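Local coordinates for E3 SUMO-protein ligase SIZ2 (Saccharomyces cerevisiae, PDB 6U75) that probably acts as an E3 ligase that promotes attachment of the small modifier SUMO to target proteins, through its PINIT and zinc-bound SP-RING domains, at residues Pro153-Gln158 and Gln237-Glu242. Residues are numbered along the deposited sequence; the frame is centred on the assembly and turned at random.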
loop_
_atom_site.group_PDB
_atom_site.type_symbol
_atom_site.label_atom_id
_atom_site.label_comp_id
_atom_site.label_asym_id
_atom_site.label_seq_id
_atom_site.Cartn_x
_atom_site.Cartn_y
_atom_site.Cartn_z
ATOM N N PRO A 153 2.484 -18.317 9.959
ATOM C CA PRO A 153 3.428 -19.423 9.753
ATOM C C PRO A 153 4.389 -19.099 8.619
ATOM O O PRO A 153 3.980 -18.632 7.553
ATOM C CB PRO A 153 2.520 -20.608 9.411
ATOM C CG PRO A 153 1.287 -19.988 8.854
ATOM C CD PRO A 153 1.106 -18.697 9.598
ATOM N N LYS A 154 5.672 -19.347 8.856
ATOM C CA LYS A 154 6.694 -19.038 7.873
ATOM C C LYS A 154 6.718 -20.099 6.774
ATOM O O LYS A 154 6.064 -21.141 6.860
ATOM C CB LYS A 154 8.063 -18.938 8.546
ATOM C CG LYS A 154 8.058 -18.113 9.826
ATOM C CD LYS A 154 9.453 -17.962 10.410
ATOM C CE LYS A 154 9.419 -17.226 11.743
ATOM N NZ LYS A 154 8.750 -15.897 11.644
ATOM N N ILE A 155 7.480 -19.815 5.723
ATOM C CA ILE A 155 7.707 -20.777 4.648
ATOM C C ILE A 155 8.801 -21.733 5.113
ATOM O O ILE A 155 9.958 -21.338 5.273
ATOM C CB ILE A 155 8.090 -20.080 3.339
ATOM C CG1 ILE A 155 6.897 -19.291 2.795
ATOM C CG2 ILE A 155 8.575 -21.099 2.316
ATOM C CD1 ILE A 155 7.256 -18.312 1.698
ATOM N N ILE A 156 8.433 -22.998 5.330
ATOM C CA ILE A 156 9.357 -23.946 5.939
ATOM C C ILE A 156 10.606 -24.110 5.077
ATOM O O ILE A 156 10.566 -23.996 3.845
ATOM C CB ILE A 156 8.668 -25.302 6.173
ATOM C CG1 ILE A 156 8.078 -25.843 4.867
ATOM C CG2 ILE A 156 7.582 -25.163 7.229
ATOM C CD1 ILE A 156 7.532 -27.250 4.981
ATOM N N LYS A 157 11.731 -24.383 5.744
ATOM C CA LYS A 157 12.999 -24.559 5.042
ATOM C C LYS A 157 13.001 -25.812 4.175
ATOM O O LYS A 157 13.698 -25.854 3.152
ATOM C CB LYS A 157 14.150 -24.609 6.051
ATOM C CG LYS A 157 13.960 -25.603 7.196
ATOM C CD LYS A 157 15.053 -25.455 8.247
ATOM C CE LYS A 157 14.660 -26.102 9.569
ATOM N NZ LYS A 157 14.468 -27.576 9.460
ATOM N N GLN A 158 12.240 -26.839 4.562
ATOM C CA GLN A 158 12.151 -28.038 3.735
ATOM C C GLN A 158 11.625 -27.703 2.346
ATOM O O GLN A 158 12.114 -28.232 1.342
ATOM C CB GLN A 158 11.254 -29.080 4.406
ATOM C CG GLN A 158 11.848 -29.725 5.650
ATOM C CD GLN A 158 11.770 -28.833 6.873
ATOM O OE1 GLN A 158 11.356 -27.678 6.787
ATOM N NE2 GLN A 158 12.165 -29.369 8.022
ATOM N N GLN A 237 -0.518 -12.601 1.447
ATOM C CA GLN A 237 0.386 -13.610 0.909
ATOM C C GLN A 237 1.797 -13.501 1.468
ATOM O O GLN A 237 2.578 -14.449 1.329
ATOM C CB GLN A 237 0.448 -13.509 -0.619
ATOM C CG GLN A 237 -0.875 -13.778 -1.313
ATOM C CD GLN A 237 -0.785 -13.611 -2.817
ATOM O OE1 GLN A 237 0.305 -13.585 -3.387
ATOM N NE2 GLN A 237 -1.937 -13.491 -3.468
ATOM N N LEU A 238 2.140 -12.376 2.094
ATOM C CA LEU A 238 3.488 -12.179 2.607
ATOM C C LEU A 238 3.757 -13.122 3.773
ATOM O O LEU A 238 2.961 -13.207 4.712
ATOM C CB LEU A 238 3.677 -10.730 3.052
ATOM C CG LEU A 238 3.480 -9.664 1.973
ATOM C CD1 LEU A 238 3.544 -8.272 2.577
ATOM C CD2 LEU A 238 4.517 -9.817 0.874
ATOM N N LYS A 239 4.883 -13.829 3.709
ATOM C CA LYS A 239 5.305 -14.704 4.793
ATOM C C LYS A 239 6.826 -14.711 4.852
ATOM O O LYS A 239 7.502 -14.472 3.849
ATOM C CB LYS A 239 4.763 -16.128 4.613
ATOM C CG LYS A 239 3.248 -16.187 4.477
ATOM C CD LYS A 239 2.695 -17.594 4.648
ATOM C CE LYS A 239 3.202 -18.541 3.575
ATOM N NZ LYS A 239 2.115 -19.423 3.060
ATOM N N ILE A 240 7.355 -14.980 6.042
ATOM C CA ILE A 240 8.798 -15.016 6.247
ATOM C C ILE A 240 9.356 -16.313 5.681
ATOM O O ILE A 240 8.711 -17.367 5.742
ATOM C CB ILE A 240 9.137 -14.874 7.742
ATOM C CG1 ILE A 240 8.658 -13.524 8.285
ATOM C CG2 ILE A 240 10.635 -15.041 7.964
ATOM C CD1 ILE A 240 9.379 -12.324 7.699
ATOM N N SER A 241 10.564 -16.238 5.126
ATOM C CA SER A 241 11.263 -17.409 4.606
ATOM C C SER A 241 12.195 -17.938 5.689
ATOM O O SER A 241 13.170 -17.276 6.057
ATOM C CB SER A 241 12.042 -17.058 3.341
ATOM O OG SER A 241 12.954 -18.091 3.011
ATOM N N GLU A 242 11.896 -19.135 6.199
ATOM C CA GLU A 242 12.714 -19.703 7.263
ATOM C C GLU A 242 14.137 -19.977 6.793
ATOM O O GLU A 242 15.083 -19.850 7.576
ATOM C CB GLU A 242 12.073 -20.988 7.785
ATOM C CG GLU A 242 12.721 -21.530 9.048
ATOM C CD GLU A 242 12.151 -22.869 9.471
ATOM O OE1 GLU A 242 11.409 -23.480 8.672
ATOM O OE2 GLU A 242 12.445 -23.311 10.602
#
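Ile-155 pairs by its backbone with Ile-240 and Glu-242, a compact example of how a linker can dock on a strand by a single parallel bridge before both segments turn into helices. Ile-155 N donates to Ile-240 O at 2.7 Å, almost straight at both hydrogen and carbonyl, and Ile-155 O receives Glu-242 N at 3.1 Å. Between these bonds Ser-241 is bridged opposite Ile-155.

Lys-154 runs alongside Ile-240, both pointing the same way, with Lys-154 CD 4.0 Å from Ile-240 CG2; its bend at the last torsion (chi4 -55°) brings the ammonium back over the CB and CG1 of the isoleucine. Lys-239 instead reaches across the linker: its CD lies 3.3 Å from Pro-153 O, and the side chains of Lys-239 and Ile-155 cross at about a right angle, CE of the lysine touching CG1 of the isoleucine, while Lys-239 NZ pairs with Asp-201 in a salt bridge.

Glu-242 carries the far end. With its CG anti to the backbone N (chi1 -170°) and the chain extended, Lys-157 N donates a hydrogen bond to Glu-242 OE1, 3.1 Å, approaching from above the carboxylate plane. This N-H belongs to the first turn of helix 157-168, whose dipole probably favours the negative charge there. The aliphatic part of Lys-157 lies obliquely against the same carboxylate, Lys-157 CG 3.6 Å from Glu-242 OE1, with no direct salt bridge. Replacing Glu-242 by alanine removes the carboxylate, which would probably leave Lys-157 N without this acceptor and the lysine's methylenes without that cover.

Strand 239-240 also pairs with strand 197-199; the linker from helix 142-150 adds one bridge at the outer edge of the small antiparallel sheet of the SP-RING, with the side chain of Ile-155 about 10 Å from the zinc ion.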